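Local coordinates for ABC transporter sugar binding protein (Xanthomonas axonopodis pv. citri, PDB 3UOR) that probably binds maltose or a related sugar in the periplasm and hands it to an ABC transporter for uptake, at residues M233-Q236 with P240-S243; E253-Y258 with R270-R275; S264-V269 with G338-R343; L274-P277 with N283-T286. One frame throughout, in Å; residues are numbered along the deposited sequence.

Contact 1 (M233-Q236 with P240-S243)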
loop_
_atom_site.group_PDB
_atom_site.type_symbol
_atom_site.label_atom_id
_atom_site.label_comp_id
_atom_site.label_asym_id
_atom_site.label_seq_id
_atom_site.Cartn_x
_atom_site.Cartn_y
_atom_site.Cartn_z
ATOM N N MET A 233 -7.149 9.990 -18.656
ATOM C CA MET A 233 -8.431 9.422 -18.239
ATOM C C MET A 233 -9.432 10.509 -17.836
ATOM O O MET A 233 -10.624 10.374 -18.071
ATOM C CB MET A 233 -8.252 8.451 -17.061
ATOM C CG MET A 233 -7.387 7.219 -17.385
ATOM S SD MET A 233 -7.506 5.974 -16.070
ATOM C CE MET A 233 -5.844 5.327 -16.158
ATOM N N TYR A 234 -8.968 11.559 -17.173
ATOM C CA TYR A 234 -9.885 12.650 -16.851
ATOM C C TYR A 234 -10.241 13.457 -18.088
ATOM O O TYR A 234 -11.390 13.839 -18.254
ATOM C CB TYR A 234 -9.310 13.582 -15.788
ATOM C CG TYR A 234 -8.946 12.874 -14.513
ATOM C CD1 TYR A 234 -9.826 12.818 -13.439
ATOM C CD2 TYR A 234 -7.717 12.240 -14.393
ATOM C CE1 TYR A 234 -9.464 12.160 -12.269
ATOM C CE2 TYR A 234 -7.353 11.586 -13.236
ATOM C CZ TYR A 234 -8.224 11.539 -12.188
ATOM O OH TYR A 234 -7.818 10.896 -11.045
ATOM N N GLN A 235 -9.261 13.709 -18.952
ATOM C CA GLN A 235 -9.513 14.564 -20.101
ATOM C C GLN A 235 -10.408 13.878 -21.126
ATOM O O GLN A 235 -11.090 14.565 -21.894
ATOM C CB GLN A 235 -8.223 15.097 -20.752
ATOM C CG GLN A 235 -7.223 15.804 -19.815
ATOM C CD GLN A 235 -7.858 16.802 -18.861
ATOM O OE1 GLN A 235 -8.942 17.317 -19.103
ATOM N NE2 GLN A 235 -7.173 17.080 -17.768
ATOM N N GLN A 236 -10.426 12.541 -21.150
ATOM C CA GLN A 236 -11.325 11.838 -22.076
ATOM C C GLN A 236 -12.727 11.735 -21.477
ATOM O O GLN A 236 -13.670 11.353 -22.154
ATOM C CB GLN A 236 -10.827 10.431 -22.418
ATOM C CG GLN A 236 -9.465 10.368 -23.047
ATOM C CD GLN A 236 -9.433 11.005 -24.408
ATOM O OE1 GLN A 236 -10.470 11.176 -25.051
ATOM N NE2 GLN A 236 -8.236 11.368 -24.861
ATOM N N PRO A 240 -14.151 11.005 -13.572
ATOM C CA PRO A 240 -14.660 12.322 -13.158
ATOM C C PRO A 240 -13.585 13.132 -12.453
ATOM O O PRO A 240 -12.719 12.576 -11.759
ATOM C CB PRO A 240 -15.775 11.974 -12.164
ATOM C CG PRO A 240 -15.360 10.616 -11.596
ATOM C CD PRO A 240 -14.740 9.904 -12.780
ATOM N N LYS A 241 -13.650 14.447 -12.618
ATOM C CA LYS A 241 -12.689 15.340 -11.991
ATOM C C LYS A 241 -13.162 15.726 -10.595
ATOM O O LYS A 241 -13.621 16.846 -10.375
ATOM C CB LYS A 241 -12.476 16.582 -12.871
ATOM C CG LYS A 241 -11.773 16.266 -14.183
ATOM C CD LYS A 241 -11.563 17.511 -15.015
ATOM C CE LYS A 241 -10.870 17.161 -16.318
ATOM N NZ LYS A 241 -10.709 18.337 -17.237
ATOM N N VAL A 242 -13.053 14.794 -9.656
ATOM C CA VAL A 242 -13.553 15.024 -8.304
ATOM C C VAL A 242 -12.567 14.582 -7.241
ATOM O O VAL A 242 -11.706 13.732 -7.505
ATOM C CB VAL A 242 -14.880 14.287 -8.062
ATOM C CG1 VAL A 242 -15.991 14.886 -8.923
ATOM C CG2 VAL A 242 -14.729 12.822 -8.373
ATOM N N SER A 243 -12.698 15.172 -6.049
ATOM C CA SER A 243 -12.013 14.709 -4.838
ATOM C C SER A 243 -12.951 13.785 -4.083
ATOM O O SER A 243 -14.144 13.754 -4.380
ATOM C CB SER A 243 -11.634 15.888 -3.949
ATOM O OG SER A 243 -10.631 16.674 -4.573
#
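Lys241 reaches back across Tyr234 to Gln235, where its ammonium NZ donates to the side-chain oxygen OE1 of Gln235 at 2.8 Å. The C=O...donor angle at OE1 is 126°, and the ammonium stands tilted by 20° from the carbonyl plane. Both side chains travel to make this bond: the lysine is straight beyond CG, while the glutamine is bent at chi2 (-46°), and the bent glutamine side chain crosses the lysine chain at about a right angle. On the way the lysine methylenes run past the base of the tyrosine, Lys241 CE lying 3.9 Å from Tyr234 CB. The tyrosine ring meets the loop at its edge, with Pro240 O near the ring plane and 3.3 Å from Tyr234 CE1.

Outside this first shell, the Tyr234 hydroxyl is hydrogen-bonded to Met189 O, and Gln235 NE2 donates to Asp231 OD1 and to Val392 O, so that both ends of the Gln235 amide are engaged. Lys241 is the centre of an inverse gamma turn, with a weak bond from Val242 N to Pro240 O at 3.1 Å. This turn follows the end of helix 221-235, and the contact folds the loop back on that helix end. The lysine charge is met here by a neutral amide oxygen, which its proximity probably polarises, and the bond lies between two exposed residues beside a buried ring.

Contact 2 (E253-Y258 with R270-R275)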
loop_
_atom_site.group_PDB
_atom_site.type_symbol
_atom_site.label_atom_id
_atom_site.label_comp_id
_atom_site.label_asym_id
_atom_site.label_seq_id
_atom_site.Cartn_x
_atom_site.Cartn_y
_atom_site.Cartn_z
ATOM N N GLU A 253 -22.404 4.758 -5.009
ATOM C CA GLU A 253 -22.183 5.246 -6.369
ATOM C C GLU A 253 -21.755 4.112 -7.304
ATOM O O GLU A 253 -22.206 4.029 -8.454
ATOM C CB GLU A 253 -21.156 6.377 -6.381
ATOM C CG GLU A 253 -21.606 7.632 -5.645
ATOM C CD GLU A 253 -22.748 8.368 -6.342
ATOM O OE1 GLU A 253 -22.879 9.589 -6.109
ATOM O OE2 GLU A 253 -23.505 7.742 -7.124
ATOM N N PHE A 254 -20.894 3.235 -6.798
ATOM C CA PHE A 254 -20.418 2.080 -7.552
ATOM C C PHE A 254 -21.593 1.180 -7.924
ATOM O O PHE A 254 -21.783 0.846 -9.099
ATOM C CB PHE A 254 -19.380 1.331 -6.715
ATOM C CG PHE A 254 -18.873 0.045 -7.325
ATOM C CD1 PHE A 254 -17.779 0.041 -8.170
ATOM C CD2 PHE A 254 -19.440 -1.175 -6.974
ATOM C CE1 PHE A 254 -17.279 -1.161 -8.686
ATOM C CE2 PHE A 254 -18.953 -2.377 -7.492
ATOM C CZ PHE A 254 -17.874 -2.372 -8.341
ATOM N N PHE A 255 -22.398 0.809 -6.930
ATOM C CA PHE A 255 -23.555 -0.057 -7.174
ATOM C C PHE A 255 -24.708 0.683 -7.883
ATOM O O PHE A 255 -25.634 0.063 -8.407
ATOM C CB PHE A 255 -24.042 -0.693 -5.871
ATOM C CG PHE A 255 -23.106 -1.739 -5.320
ATOM C CD1 PHE A 255 -22.720 -2.815 -6.093
ATOM C CD2 PHE A 255 -22.633 -1.651 -4.028
ATOM C CE1 PHE A 255 -21.861 -3.774 -5.596
ATOM C CE2 PHE A 255 -21.782 -2.613 -3.522
ATOM C CZ PHE A 255 -21.398 -3.674 -4.306
ATOM N N ASN A 256 -24.632 2.008 -7.901
ATOM C CA ASN A 256 -25.583 2.820 -8.644
ATOM C C ASN A 256 -25.168 3.000 -10.093
ATOM O O ASN A 256 -25.939 3.514 -10.893
ATOM C CB ASN A 256 -25.763 4.188 -7.984
ATOM C CG ASN A 256 -26.789 4.162 -6.870
ATOM O OD1 ASN A 256 -27.673 3.298 -6.849
ATOM N ND2 ASN A 256 -26.682 5.109 -5.935
ATOM N N GLY A 257 -23.949 2.592 -10.430
ATOM C CA GLY A 257 -23.502 2.654 -11.808
ATOM C C GLY A 257 -22.944 4.005 -12.244
ATOM O O GLY A 257 -22.724 4.223 -13.435
ATOM N N TYR A 258 -22.701 4.904 -11.294
ATOM C CA TYR A 258 -22.065 6.193 -11.599
ATOM C C TYR A 258 -20.681 5.998 -12.231
ATOM O O TYR A 258 -20.210 6.835 -12.998
ATOM C CB TYR A 258 -21.963 7.070 -10.339
ATOM C CG TYR A 258 -21.404 8.477 -10.565
ATOM C CD1 TYR A 258 -21.839 9.267 -11.626
ATOM C CD2 TYR A 258 -20.472 9.025 -9.689
ATOM C CE1 TYR A 258 -21.336 10.558 -11.821
ATOM C CE2 TYR A 258 -19.968 10.317 -9.873
ATOM C CZ TYR A 258 -20.400 11.072 -10.938
ATOM O OH TYR A 258 -19.896 12.343 -11.109
ATOM N N ARG A 270 -14.759 -5.997 2.014
ATOM C CA ARG A 270 -15.811 -6.147 3.016
ATOM C C ARG A 270 -16.899 -5.095 2.872
ATOM O O ARG A 270 -18.089 -5.414 2.910
ATOM C CB ARG A 270 -15.241 -6.112 4.436
ATOM C CG ARG A 270 -16.248 -6.577 5.488
ATOM C CD ARG A 270 -15.626 -6.705 6.884
ATOM N NE ARG A 270 -14.385 -7.495 6.927
ATOM C CZ ARG A 270 -14.208 -8.688 6.353
ATOM N NH1 ARG A 270 -15.188 -9.265 5.655
ATOM N NH2 ARG A 270 -13.039 -9.307 6.477
ATOM N N GLU A 271 -16.489 -3.843 2.695
ATOM C CA GLU A 271 -17.439 -2.741 2.588
ATOM C C GLU A 271 -18.399 -2.903 1.430
ATOM O O GLU A 271 -19.585 -2.609 1.571
ATOM C CB GLU A 271 -16.698 -1.417 2.496
ATOM C CG GLU A 271 -15.808 -1.184 3.699
ATOM C CD GLU A 271 -16.572 -1.334 4.997
ATOM O OE1 GLU A 271 -17.728 -0.870 5.069
ATOM O OE2 GLU A 271 -16.026 -1.928 5.948
ATOM N N PHE A 272 -17.902 -3.366 0.285
ATOM C CA PHE A 272 -18.782 -3.591 -0.858
ATOM C C PHE A 272 -19.706 -4.772 -0.571
ATOM O O PHE A 272 -20.881 -4.753 -0.939
ATOM C CB PHE A 272 -17.992 -3.888 -2.138
ATOM C CG PHE A 272 -17.453 -2.667 -2.838
ATOM C CD1 PHE A 272 -18.300 -1.778 -3.469
ATOM C CD2 PHE A 272 -16.099 -2.433 -2.897
ATOM C CE1 PHE A 272 -17.799 -0.671 -4.134
ATOM C CE2 PHE A 272 -15.596 -1.320 -3.554
ATOM C CZ PHE A 272 -16.439 -0.449 -4.172
ATOM N N LYS A 273 -19.167 -5.813 0.058
ATOM C CA LYS A 273 -19.976 -6.970 0.405
ATOM C C LYS A 273 -21.187 -6.532 1.213
ATOM O O LYS A 273 -22.310 -6.956 0.939
ATOM C CB LYS A 273 -19.171 -7.986 1.208
ATOM C CG LYS A 273 -18.326 -8.944 0.384
ATOM C CD LYS A 273 -17.541 -9.864 1.318
ATOM C CE LYS A 273 -16.628 -10.838 0.582
ATOM N NZ LYS A 273 -15.544 -11.366 1.494
ATOM N N LEU A 274 -20.956 -5.668 2.199
ATOM C CA LEU A 274 -22.025 -5.225 3.086
ATOM C C LEU A 274 -23.122 -4.426 2.383
ATOM O O LEU A 274 -24.281 -4.453 2.796
ATOM C CB LEU A 274 -21.458 -4.385 4.223
ATOM C CG LEU A 274 -20.582 -5.078 5.261
ATOM C CD1 LEU A 274 -20.252 -4.087 6.352
ATOM C CD2 LEU A 274 -21.296 -6.295 5.836
ATOM N N ARG A 275 -22.764 -3.710 1.328
ATOM C CA ARG A 275 -23.701 -2.789 0.700
ATOM C C ARG A 275 -24.212 -3.307 -0.637
ATOM O O ARG A 275 -25.059 -2.691 -1.278
ATOM C CB ARG A 275 -23.064 -1.403 0.561
ATOM C CG ARG A 275 -22.576 -0.850 1.898
ATOM C CD ARG A 275 -21.817 0.448 1.710
ATOM N NE ARG A 275 -21.548 1.085 2.992
ATOM C CZ ARG A 275 -20.761 0.566 3.927
ATOM N NH1 ARG A 275 -20.168 -0.601 3.721
ATOM N NH2 ARG A 275 -20.573 1.209 5.074
#
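An aromatic cluster of Phe254, Phe255 and Phe272 joins helix 250-256 to helix 267-275, the two helices that flank strand 259-264 in the chain. Phe272 is the common member and turns its edge to the faces of both the others. Phe272 CE1 comes over one face of Phe254, 3.3 Å from Phe254 CD2; the centroids are 4.6 Å apart and the planes stand at 55°, an edge-to-face pair well short of perpendicular. Against Phe255 the rings are nearly perpendicular, at 87°, but displaced, with Phe272 CD1 at 3.6 Å from Phe255 CE2 and the centroids 5.6 Å apart. The neighbouring phenylalanines leave their helix by different torsions: Phe254 has CG anti to the backbone N (chi1 175°), Phe255 has it anti to the carbonyl carbon, so that Phe254 meets CE1 and Phe255 meets CD1 of Phe272.

Phe255 also touches backbone. Phe272 O lies at the edge of the Phe255 ring, near its plane and 3.5 Å from Phe255 CE2, and Arg275 O is 3.8 Å from Phe255 CD2. At the end of the second helix, Arg275 NH1 turns back to Glu271, forming a salt bridge to Glu271 OE1 at 2.8 Å and a hydrogen bond to Glu271 O. The first helix closes at Gly257 in a Schellman motif, with the 6→1 bond from Tyr258 N to Glu253 O and the 5→2 bond from Gly257 N to Phe254 O.

With Trp251 and Trp284 also packed round Phe272, the contact is a buried aromatic cluster of the kind that packs two helices together through interlocked edge-to-face rings.

Contact 3 (S264-V269 with G338-R343)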
loop_
_atom_site.group_PDB
_atom_site.type_symbol
_atom_site.label_atom_id
_atom_site.label_comp_id
_atom_site.label_asym_id
_atom_site.label_seq_id
_atom_site.Cartn_x
_atom_site.Cartn_y
_atom_site.Cartn_z
ATOM N N SER A 264 -8.832 0.883 -5.847
ATOM C CA SER A 264 -8.680 1.005 -4.391
ATOM C C SER A 264 -8.186 -0.285 -3.714
ATOM O O SER A 264 -7.818 -1.257 -4.378
ATOM C CB SER A 264 -10.020 1.447 -3.771
ATOM O OG SER A 264 -9.839 2.033 -2.497
ATOM N N GLY A 265 -8.193 -0.289 -2.390
ATOM C CA GLY A 265 -7.508 -1.319 -1.619
ATOM C C GLY A 265 -8.367 -2.395 -0.964
ATOM O O GLY A 265 -9.588 -2.406 -1.127
ATOM N N PRO A 266 -7.720 -3.304 -0.207
ATOM C CA PRO A 266 -8.346 -4.527 0.319
ATOM C C PRO A 266 -9.488 -4.274 1.296
ATOM O O PRO A 266 -10.407 -5.086 1.337
ATOM C CB PRO A 266 -7.186 -5.266 1.028
ATOM C CG PRO A 266 -6.057 -4.277 1.124
ATOM C CD PRO A 266 -6.260 -3.309 -0.034
ATOM N N TRP A 267 -9.429 -3.188 2.063
ATOM C CA TRP A 267 -10.481 -2.890 3.039
ATOM C C TRP A 267 -11.837 -2.704 2.355
ATOM O O TRP A 267 -12.875 -2.826 2.995
ATOM C CB TRP A 267 -10.144 -1.634 3.855
ATOM C CG TRP A 267 -10.166 -0.401 2.994
ATOM C CD1 TRP A 267 -11.241 0.405 2.736
ATOM C CD2 TRP A 267 -9.070 0.135 2.237
ATOM N NE1 TRP A 267 -10.880 1.421 1.877
ATOM C CE2 TRP A 267 -9.554 1.279 1.554
ATOM C CE3 TRP A 267 -7.724 -0.231 2.081
ATOM C CZ2 TRP A 267 -8.740 2.061 0.725
ATOM C CZ3 TRP A 267 -6.912 0.546 1.257
ATOM C CH2 TRP A 267 -7.428 1.684 0.588
ATOM N N ASN A 268 -11.840 -2.420 1.056
ATOM C CA ASN A 268 -13.116 -2.239 0.363
ATOM C C ASN A 268 -13.882 -3.534 0.138
ATOM O O ASN A 268 -15.102 -3.512 -0.037
ATOM C CB ASN A 268 -12.932 -1.527 -0.985
ATOM C CG ASN A 268 -12.616 -0.056 -0.826
ATOM O OD1 ASN A 268 -11.524 0.398 -1.173
ATOM N ND2 ASN A 268 -13.565 0.698 -0.294
ATOM N N VAL A 269 -13.179 -4.658 0.109
ATOM C CA VAL A 269 -13.854 -5.904 -0.241
ATOM C C VAL A 269 -15.030 -6.095 0.714
ATOM O O VAL A 269 -16.168 -6.280 0.277
ATOM C CB VAL A 269 -12.906 -7.116 -0.237
ATOM C CG1 VAL A 269 -13.696 -8.438 -0.387
ATOM C CG2 VAL A 269 -11.895 -6.987 -1.360
ATOM N N GLY A 338 -9.502 -8.249 6.723
ATOM C CA GLY A 338 -9.299 -8.093 5.286
ATOM C C GLY A 338 -7.874 -7.755 4.860
ATOM O O GLY A 338 -7.610 -7.626 3.671
ATOM N N ASP A 339 -6.957 -7.620 5.819
ATOM C CA ASP A 339 -5.567 -7.263 5.519
ATOM C C ASP A 339 -4.853 -8.393 4.808
ATOM O O ASP A 339 -4.999 -9.556 5.171
ATOM C CB ASP A 339 -4.808 -6.858 6.785
ATOM C CG ASP A 339 -5.285 -5.526 7.342
ATOM O OD1 ASP A 339 -5.939 -4.794 6.591
ATOM O OD2 ASP A 339 -5.028 -5.214 8.519
ATOM N N LEU A 340 -4.094 -8.050 3.779
ATOM C CA LEU A 340 -3.549 -9.079 2.898
ATOM C C LEU A 340 -2.308 -9.729 3.491
ATOM O O LEU A 340 -1.390 -9.053 3.940
ATOM C CB LEU A 340 -3.198 -8.500 1.526
ATOM C CG LEU A 340 -4.258 -7.702 0.755
ATOM C CD1 LEU A 340 -3.579 -7.135 -0.491
ATOM C CD2 LEU A 340 -5.430 -8.610 0.386
ATOM N N PRO A 341 -2.273 -11.055 3.481
ATOM C CA PRO A 341 -1.060 -11.732 3.945
ATOM C C PRO A 341 0.112 -11.364 3.059
ATOM O O PRO A 341 -0.062 -11.201 1.849
ATOM C CB PRO A 341 -1.406 -13.207 3.772
ATOM C CG PRO A 341 -2.910 -13.259 3.983
ATOM C CD PRO A 341 -3.390 -11.986 3.269
ATOM N N PRO A 342 1.305 -11.255 3.645
ATOM C CA PRO A 342 2.496 -10.874 2.874
ATOM C C PRO A 342 3.289 -12.067 2.379
ATOM O O PRO A 342 4.369 -11.838 1.838
ATOM C CB PRO A 342 3.338 -10.117 3.900
ATOM C CG PRO A 342 3.001 -10.756 5.188
ATOM C CD PRO A 342 1.541 -11.191 5.095
ATOM N N ARG A 343 2.789 -13.297 2.546
ATOM C CA ARG A 343 3.571 -14.483 2.133
ATOM C C ARG A 343 2.770 -15.521 1.345
ATOM O O ARG A 343 1.583 -15.671 1.551
ATOM C CB ARG A 343 4.283 -15.142 3.337
ATOM C CG ARG A 343 3.380 -15.595 4.466
ATOM C CD ARG A 343 4.180 -16.132 5.671
ATOM N NE ARG A 343 5.153 -17.152 5.282
ATOM C CZ ARG A 343 5.905 -17.831 6.149
ATOM N NH1 ARG A 343 5.776 -17.622 7.459
ATOM N NH2 ARG A 343 6.790 -18.717 5.709
HETATM O O HOH W 1 -9.379 -7.787 1.600
#
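Gly338 meets Pro266 at the start of the second segment, Gly338 O standing 3.6 Å from Pro266 CB. The same Gly338 O accepts a hydrogen bond from a water at 2.7 Å, and that water donates its other hydrogen to Pro266 O at 2.9 Å. One molecule thus bridges two backbone carbonyls that, both being acceptors, could not bond to each other directly. Pro266 O is in addition the acceptor of Val269 N within the first turn of helix 267-275. Gly338 itself is the first residue to leave the helical conformation after helix 327-337, with a positive phi of 90°, and from it the chain sets off in an extended course through Asp339, whose CB points away from the other segment.

Through the contacts of Pro266 with Gly338 and Leu340, the turn after strand 259-264, where Pro266 leads into helix 267-275, is joined to the loop between helices 327-337 and 344-348. The contact lies about 9 Å from the centre of the chain, centre to centre, and both segments lie against strand 134-150: Pro266 touches Asp143, and the backbone of Leu340 is hydrogen-bonded to Val142. In a solute-binding protein, probably two-lobed as in its family, this is a central position.

Leu340 supplies the apolar half. With chi1 at -52°, Leu340 CG is anti to the carbonyl carbon and stands 3.8 Å from Pro266 CB and 3.9 Å from Pro266 CG, the leucine crossing the pyrrolidine at about a right angle. Both branches take part: Leu340 CD2 approaches Pro266 CB at 3.8 Å and Leu340 CD1 lies 4.1 Å from Pro266 CG. Phe361 of helix 359-364 packs on both Pro266 and Leu340.

Contact 4 (L274-P277 with N283-T286)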
loop_
_atom_site.group_PDB
_atom_site.type_symbol
_atom_site.label_atom_id
_atom_site.label_comp_id
_atom_site.label_asym_id
_atom_site.label_seq_id
_atom_site.Cartn_x
_atom_site.Cartn_y
_atom_site.Cartn_z
ATOM N N LEU A 274 -20.956 -5.668 2.199
ATOM C CA LEU A 274 -22.025 -5.225 3.086
ATOM C C LEU A 274 -23.122 -4.426 2.383
ATOM O O LEU A 274 -24.281 -4.453 2.796
ATOM C CB LEU A 274 -21.458 -4.385 4.223
ATOM C CG LEU A 274 -20.582 -5.078 5.261
ATOM C CD1 LEU A 274 -20.252 -4.087 6.352
ATOM C CD2 LEU A 274 -21.296 -6.295 5.836
ATOM N N ARG A 275 -22.764 -3.710 1.328
ATOM C CA ARG A 275 -23.701 -2.789 0.700
ATOM C C ARG A 275 -24.212 -3.307 -0.637
ATOM O O ARG A 275 -25.059 -2.691 -1.278
ATOM C CB ARG A 275 -23.064 -1.403 0.561
ATOM C CG ARG A 275 -22.576 -0.850 1.898
ATOM C CD ARG A 275 -21.817 0.448 1.710
ATOM N NE ARG A 275 -21.548 1.085 2.992
ATOM C CZ ARG A 275 -20.761 0.566 3.927
ATOM N NH1 ARG A 275 -20.168 -0.601 3.721
ATOM N NH2 ARG A 275 -20.573 1.209 5.074
ATOM N N GLN A 276 -23.672 -4.443 -1.044
ATOM C CA GLN A 276 -24.128 -5.202 -2.200
ATOM C C GLN A 276 -25.662 -5.302 -2.204
ATOM O O GLN A 276 -26.241 -6.048 -1.411
ATOM C CB GLN A 276 -23.522 -6.593 -2.052
ATOM C CG GLN A 276 -23.585 -7.546 -3.210
ATOM C CD GLN A 276 -22.771 -8.792 -2.895
ATOM O OE1 GLN A 276 -22.187 -9.419 -3.778
ATOM N NE2 GLN A 276 -22.707 -9.134 -1.615
ATOM N N PRO A 277 -26.331 -4.555 -3.093
ATOM C CA PRO A 277 -27.801 -4.615 -3.112
ATOM C C PRO A 277 -28.310 -5.970 -3.624
ATOM O O PRO A 277 -27.673 -6.564 -4.483
ATOM C CB PRO A 277 -28.189 -3.486 -4.075
ATOM C CG PRO A 277 -27.016 -3.340 -4.983
ATOM C CD PRO A 277 -25.789 -3.708 -4.171
ATOM N N ASN A 283 -22.038 -9.903 -9.132
ATOM C CA ASN A 283 -21.934 -9.009 -10.281
ATOM C C ASN A 283 -20.829 -7.958 -10.148
ATOM O O ASN A 283 -20.773 -7.006 -10.924
ATOM C CB ASN A 283 -23.277 -8.351 -10.598
ATOM C CG ASN A 283 -24.199 -9.273 -11.370
ATOM O OD1 ASN A 283 -23.994 -9.521 -12.562
ATOM N ND2 ASN A 283 -25.213 -9.805 -10.691
ATOM N N TRP A 284 -19.948 -8.133 -9.166
ATOM C CA TRP A 284 -18.768 -7.291 -9.070
ATOM C C TRP A 284 -17.589 -8.132 -8.622
ATOM O O TRP A 284 -17.761 -9.191 -8.027
ATOM C CB TRP A 284 -18.993 -6.136 -8.093
ATOM C CG TRP A 284 -19.215 -6.600 -6.688
ATOM C CD1 TRP A 284 -20.377 -7.103 -6.165
ATOM C CD2 TRP A 284 -18.255 -6.616 -5.621
ATOM N NE1 TRP A 284 -20.196 -7.418 -4.844
ATOM C CE2 TRP A 284 -18.903 -7.136 -4.485
ATOM C CE3 TRP A 284 -16.906 -6.266 -5.523
ATOM C CZ2 TRP A 284 -18.258 -7.299 -3.272
ATOM C CZ3 TRP A 284 -16.262 -6.427 -4.313
ATOM C CH2 TRP A 284 -16.938 -6.938 -3.202
ATOM N N GLY A 285 -16.389 -7.651 -8.910
ATOM C CA GLY A 285 -15.197 -8.362 -8.529
ATOM C C GLY A 285 -14.002 -7.460 -8.448
ATOM O O GLY A 285 -14.139 -6.240 -8.505
ATOM N N THR A 286 -12.829 -8.069 -8.325
ATOM C CA THR A 286 -11.586 -7.338 -8.266
ATOM C C THR A 286 -10.669 -7.863 -9.371
ATOM O O THR A 286 -10.741 -9.034 -9.717
ATOM C CB THR A 286 -10.921 -7.563 -6.909
ATOM O OG1 THR A 286 -10.695 -8.957 -6.734
ATOM C CG2 THR A 286 -11.815 -7.081 -5.782
#
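Trp284 gives its indole N-H to the side-chain oxygen of Gln276, with Trp284 NE1 and Gln276 OE1 3.0 Å apart; this is the hydrogen bond of the contact. It is noticeably bent, the N-H...acceptor angle being 147°. At the oxygen, the C=O...donor angle is 103° and the donor stands above the carbonyl plane, 60° out of it, hence not on a lone pair. The acceptor in turn is tilted somewhat from the indole plane.

The carbons behind OE1 follow it to the indole edge: Gln276 CD is in plane, 3.5 Å from Trp284 NE1, and the amide and ring planes are steeply inclined to each other. The straight glutamine chain, with CG anti to the backbone N, carries the amide out to this edge. Trp284 has CG between its backbone N and carbonyl carbon, which projects the indole from strand 284-287 toward the end of helix 267-275.

Among the ring contacts around it, Phe255 meets the indole edge-to-face, and Phe272 and Phe148 also pack on it; Gln276 NE2 makes a weak bond to Lys273 O. The contact ties the residue just past helix 267-275 to strand 284-287, which pairs antiparallel with strand 134-150. The single N-H of a buried indole is thus satisfied by a partly exposed glutamine, through a bond whose bent, out-of-plane geometry suggests modest strength.

Contact 1 comes first along the chain and closes a short loop after helix 221-235, in series with all the others. It still touches contact 2, Pro240 CB lying 4.3 Å from Tyr258 OH. Contact 2 then spans strand 259-264 to pair helix 250-256 with helix 267-275, and contact 4 begins on that helix's last turn, sharing Leu274 and Arg275 before closing a tight loop onto strand 284-287. The centres of contacts 2 and 4 are about 6 Å apart. Contact 3 crosses contact 2 and encloses contact 4, since it runs from the start of helix 267-275 to the loop after helix 327-337. Helix 267-275 is common to contacts 2, 3 and 4.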